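PDB 3NHV: BH2092 protein, which is of unknown function but carries a rhodanese-like domain, a fold whose catalytic members transfer sulfane sulfur. Local coordinates for residues 43-46 / 47-51; 108-111 / 112-115. One frame throughout, in Å; residues are numbered along the deposited sequence.

Contact 1: 43-46 / 47-51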
loop_
_atom_site.group_PDB
_atom_site.type_symbol
_atom_site.label_atom_id
_atom_site.label_comp_id
_atom_site.label_asym_id
_atom_site.label_seq_id
_atom_site.Cartn_x
_atom_site.Cartn_y
_atom_site.Cartn_z
ATOM N N GLU B 43 -6.653 -6.768 -22.897
ATOM C CA GLU B 43 -7.887 -6.029 -23.135
ATOM C C GLU B 43 -7.925 -4.756 -22.289
ATOM O O GLU B 43 -8.264 -3.681 -22.791
ATOM C CB GLU B 43 -9.093 -6.917 -22.809
ATOM C CG GLU B 43 -10.401 -6.501 -23.473
ATOM C CD GLU B 43 -10.373 -6.660 -24.999
ATOM O OE1 GLU B 43 -9.927 -7.730 -25.488
ATOM O OE2 GLU B 43 -10.810 -5.712 -25.706
ATOM N N ALA B 44 -7.566 -4.883 -21.011
ATOM C CA ALA B 44 -7.556 -3.745 -20.092
ATOM C C ALA B 44 -6.667 -2.628 -20.626
ATOM O O ALA B 44 -7.040 -1.456 -20.601
ATOM C CB ALA B 44 -7.065 -4.183 -18.725
ATOM N N TYR B 45 -5.488 -2.999 -21.105
ATOM C CA TYR B 45 -4.549 -2.029 -21.646
ATOM C C TYR B 45 -5.126 -1.306 -22.852
ATOM O O TYR B 45 -5.103 -0.079 -22.912
ATOM C CB TYR B 45 -3.242 -2.727 -22.030
ATOM C CG TYR B 45 -2.283 -1.887 -22.845
ATOM C CD1 TYR B 45 -2.473 -1.698 -24.219
ATOM C CD2 TYR B 45 -1.170 -1.298 -22.251
ATOM C CE1 TYR B 45 -1.572 -0.941 -24.977
ATOM C CE2 TYR B 45 -0.269 -0.542 -22.997
ATOM C CZ TYR B 45 -0.474 -0.370 -24.355
ATOM O OH TYR B 45 0.429 0.371 -25.074
ATOM N N LYS B 46 -5.650 -2.069 -23.807
ATOM C CA LYS B 46 -6.219 -1.495 -25.025
ATOM C C LYS B 46 -7.354 -0.507 -24.730
ATOM O O LYS B 46 -7.584 0.420 -25.506
ATOM C CB LYS B 46 -6.701 -2.622 -25.955
ATOM C CG LYS B 46 -6.861 -2.235 -27.436
ATOM C CD LYS B 46 -8.232 -1.621 -27.752
ATOM C CE LYS B 46 -9.389 -2.621 -27.565
ATOM N NZ LYS B 46 -9.286 -3.825 -28.441
ATOM N N GLU B 47 -8.044 -0.694 -23.605
ATOM C CA GLU B 47 -9.142 0.196 -23.222
ATOM C C GLU B 47 -8.633 1.480 -22.573
ATOM O O GLU B 47 -9.010 2.587 -22.968
ATOM C CB GLU B 47 -10.082 -0.497 -22.234
ATOM C CG GLU B 47 -10.777 -1.721 -22.777
ATOM C CD GLU B 47 -11.774 -2.307 -21.795
ATOM O OE1 GLU B 47 -12.700 -1.574 -21.381
ATOM O OE2 GLU B 47 -11.636 -3.502 -21.440
ATOM N N CYS B 48 -7.773 1.318 -21.571
ATOM C CA CYS B 48 -7.217 2.450 -20.833
ATOM C C CYS B 48 -5.839 2.134 -20.255
ATOM O O CYS B 48 -5.684 1.190 -19.479
ATOM C CB CYS B 48 -8.172 2.830 -19.697
ATOM S SG CYS B 48 -7.570 4.124 -18.610
ATOM N N HIS B 49 -4.841 2.927 -20.633
ATOM C CA HIS B 49 -3.492 2.718 -20.132
ATOM C C HIS B 49 -2.707 4.015 -19.977
ATOM O O HIS B 49 -3.160 5.083 -20.375
ATOM C CB HIS B 49 -2.731 1.738 -21.036
ATOM C CG HIS B 49 -2.527 2.226 -22.438
ATOM N ND1 HIS B 49 -1.719 3.298 -22.745
ATOM C CD2 HIS B 49 -2.996 1.759 -23.621
ATOM C CE1 HIS B 49 -1.694 3.470 -24.056
ATOM N NE2 HIS B 49 -2.461 2.548 -24.610
ATOM N N ILE B 50 -1.522 3.914 -19.390
ATOM C CA ILE B 50 -0.686 5.081 -19.171
ATOM C C ILE B 50 0.140 5.443 -20.394
ATOM O O ILE B 50 0.769 4.592 -21.011
ATOM C CB ILE B 50 0.276 4.852 -17.997
ATOM C CG1 ILE B 50 -0.517 4.606 -16.723
ATOM C CG2 ILE B 50 1.199 6.057 -17.838
ATOM C CD1 ILE B 50 0.342 4.244 -15.555
ATOM N N PRO B 51 0.158 6.729 -20.753
ATOM C CA PRO B 51 0.926 7.175 -21.915
ATOM C C PRO B 51 2.376 6.674 -21.924
ATOM O O PRO B 51 3.040 6.641 -20.889
ATOM C CB PRO B 51 0.827 8.694 -21.815
ATOM C CG PRO B 51 -0.553 8.887 -21.267
ATOM C CD PRO B 51 -0.625 7.836 -20.177
#
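His49 lays its imidazole across one face of the Tyr45 phenol ring, with CD2 3.2 Å above the ring plane and over its centre. The two form an offset stack: the centroids are 3.9 Å apart and the planes differ by 20°. His49 CB comes over the same ring as a CH-pi contact, 4.1 Å from the Tyr45 centroid. With its CG set between the backbone N and the carbonyl carbon (chi1 63°), His49 folds its ring back over the helix end, and ND1 gives a weak hydrogen bond to Ile50 O. Two flat rings can meet this closely because one lies over the other's face.

The backbone closes the C-terminal end of helix 42-47, where the chain of the rhodanese-like domain turns out toward strand 54-55. Glu47 N donates to Glu43 O over 3.1 Å, and Cys48 N makes a nearly straight bond of 3.0 Å to Ala44 O; Cys48 is then the first residue to leave helical conformation, its small thiol buried. Glu47 OE2 lies 3.8 Å from Glu43 CG, while Lys46 offers Glu43 a long salt bridge that may ease the repulsion between the two glutamates. The stack is thus dispersive in the middle and polar at the rim: tyrosine adds a hydroxyl that Ala53 O pins at its outer end, histidine an N-H for a backbone carbonyl, and the packed imidazole limits the phenol's tilt.

Contact 2: 108-111 / 112-115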
loop_
_atom_site.group_PDB
_atom_site.type_symbol
_atom_site.label_atom_id
_atom_site.label_comp_id
_atom_site.label_asym_id
_atom_site.label_seq_id
_atom_site.Cartn_x
_atom_site.Cartn_y
_atom_site.Cartn_z
ATOM N N ILE B 108 -2.657 2.211 -12.023
ATOM C CA ILE B 108 -3.344 3.147 -12.891
ATOM C C ILE B 108 -4.505 3.777 -12.143
ATOM O O ILE B 108 -4.991 4.843 -12.506
ATOM C CB ILE B 108 -3.862 2.441 -14.167
ATOM C CG1 ILE B 108 -4.374 3.478 -15.172
ATOM C CG2 ILE B 108 -4.956 1.444 -13.809
ATOM C CD1 ILE B 108 -4.695 2.896 -16.542
ATOM N N GLU B 109 -4.947 3.109 -11.088
ATOM C CA GLU B 109 -6.035 3.634 -10.303
ATOM C C GLU B 109 -5.671 5.017 -9.768
ATOM O O GLU B 109 -6.363 5.993 -10.033
ATOM C CB GLU B 109 -6.348 2.709 -9.140
ATOM C CG GLU B 109 -7.353 3.313 -8.198
ATOM C CD GLU B 109 -7.529 2.511 -6.940
ATOM O OE1 GLU B 109 -8.150 3.044 -5.998
ATOM O OE2 GLU B 109 -7.055 1.352 -6.897
ATOM N N TYR B 110 -4.580 5.115 -9.024
ATOM C CA TYR B 110 -4.194 6.405 -8.481
ATOM C C TYR B 110 -3.591 7.345 -9.516
ATOM O O TYR B 110 -3.476 8.547 -9.279
ATOM C CB TYR B 110 -3.265 6.211 -7.278
ATOM C CG TYR B 110 -4.038 6.052 -5.983
ATOM C CD1 TYR B 110 -4.394 7.172 -5.218
ATOM C CD2 TYR B 110 -4.489 4.795 -5.556
ATOM C CE1 TYR B 110 -5.183 7.047 -4.069
ATOM C CE2 TYR B 110 -5.280 4.663 -4.405
ATOM C CZ TYR B 110 -5.621 5.793 -3.674
ATOM O OH TYR B 110 -6.414 5.674 -2.558
ATOM N N TRP B 111 -3.225 6.809 -10.674
ATOM C CA TRP B 111 -2.673 7.644 -11.733
ATOM C C TRP B 111 -3.799 8.515 -12.266
ATOM O O TRP B 111 -3.622 9.712 -12.512
ATOM C CB TRP B 111 -2.106 6.784 -12.858
ATOM C CG TRP B 111 -1.811 7.568 -14.072
ATOM C CD1 TRP B 111 -2.670 7.847 -15.094
ATOM C CD2 TRP B 111 -0.592 8.258 -14.369
ATOM N NE1 TRP B 111 -2.064 8.672 -16.008
ATOM C CE2 TRP B 111 -0.790 8.940 -15.590
ATOM C CE3 TRP B 111 0.643 8.368 -13.721
ATOM C CZ2 TRP B 111 0.208 9.725 -16.178
ATOM C CZ3 TRP B 111 1.638 9.149 -14.305
ATOM C CH2 TRP B 111 1.414 9.818 -15.521
ATOM N N ARG B 112 -4.963 7.900 -12.435
ATOM C CA ARG B 112 -6.134 8.605 -12.924
ATOM C C ARG B 112 -6.710 9.498 -11.823
ATOM O O ARG B 112 -7.119 10.622 -12.093
ATOM C CB ARG B 112 -7.181 7.597 -13.421
ATOM C CG ARG B 112 -6.746 6.794 -14.649
ATOM C CD ARG B 112 -7.689 5.632 -14.903
ATOM N NE ARG B 112 -9.040 6.095 -15.197
ATOM C CZ ARG B 112 -10.111 5.310 -15.271
ATOM N NH1 ARG B 112 -10.009 4.002 -15.073
ATOM N NH2 ARG B 112 -11.293 5.839 -15.545
ATOM N N LYS B 113 -6.732 9.012 -10.585
ATOM C CA LYS B 113 -7.243 9.823 -9.480
ATOM C C LYS B 113 -6.406 11.095 -9.341
ATOM O O LYS B 113 -6.931 12.163 -9.041
ATOM C CB LYS B 113 -7.208 9.051 -8.159
ATOM C CG LYS B 113 -8.381 8.098 -7.946
ATOM C CD LYS B 113 -8.286 7.405 -6.590
ATOM C CE LYS B 113 -9.369 6.344 -6.419
ATOM N NZ LYS B 113 -9.220 5.556 -5.151
ATOM N N GLU B 114 -5.103 10.983 -9.564
ATOM C CA GLU B 114 -4.246 12.148 -9.461
ATOM C C GLU B 114 -4.306 12.989 -10.739
ATOM O O GLU B 114 -3.380 13.738 -11.062
ATOM C CB GLU B 114 -2.815 11.719 -9.127
ATOM C CG GLU B 114 -2.642 11.431 -7.638
ATOM C CD GLU B 114 -1.349 10.715 -7.303
ATOM O OE1 GLU B 114 -0.285 11.114 -7.826
ATOM O OE2 GLU B 114 -1.393 9.756 -6.495
ATOM N N ASN B 115 -5.427 12.860 -11.450
ATOM C CA ASN B 115 -5.683 13.589 -12.689
ATOM C C ASN B 115 -4.674 13.309 -13.785
ATOM O O ASN B 115 -4.127 14.232 -14.371
ATOM C CB ASN B 115 -5.708 15.094 -12.421
ATOM C CG ASN B 115 -6.764 15.807 -13.234
ATOM O OD1 ASN B 115 -7.932 15.413 -13.216
ATOM N ND2 ASN B 115 -6.371 16.862 -13.943
#
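Lys113 reaches back along the helix to Glu109, its NZ 2.9 Å from OE1 in a salt bridge that uses the anti lone pair of this oxygen. The same Glu109 OE1 also bonds Tyr110 OH of the third subunit, while Tyr110 OH here is held by Glu109 OE1 of the second. Lysine suits the place because its long aliphatic chain, extended beyond CG, can lie over one face of the Tyr110 ring while its ammonium pairs with the glutamate: CD makes a CH-pi contact 4.2 Å from the centroid, and NZ an off-centre cation-pi contact at 4.4 Å. A methionine in its place would probably leave the Glu109 carboxylate without its charged mate and take the cation from the Tyr110 ring.

In the main chain, Arg112 N bonds Ile108 O and Lys113 N bonds Glu109 O, both at 3.1 Å; Glu114 N bonds Tyr110 O at 2.9 Å, where the helix ends. Side-chain donors also find carbonyls: Trp111 NE1 bonds Glu117 O, and the Arg112 guanidinium spans Asp127 O and Ala126 O. Helix 107-113 follows strand 100-105, packs Trp111 against helix 20-28, and is tied through Ile108 and Glu109 to the backbone of Cys79 and Trp80, just after strand 74-78.

Contacts 1 and 2 have centres about 13 Å apart and touch directly. Ile108 CD1 meets Cys48 O at 3.5 Å, Cys48 SG lies 4.0 Å from Arg112 CD, and Ile50 CG2 is 4.1 Å from Trp111 CZ2, so the inner side of the loop in contact 1 packs on the helix of contact 2. Contact 1 contains a His-Ile-Pro sequence, and contact 2 begins just after a Gly-Gly pair and contains a tryptophan, as in other rhodanese domains. Contact 1 reaches the end of strand 74-78 through Ile50 N and Tyr78 OH; contact 2 bonds the backbone of Cys79, disulfide-linked to Cys84, in the loop that in catalytic rhodaneses carries the active-site cysteine. Whether this protein works so is not known.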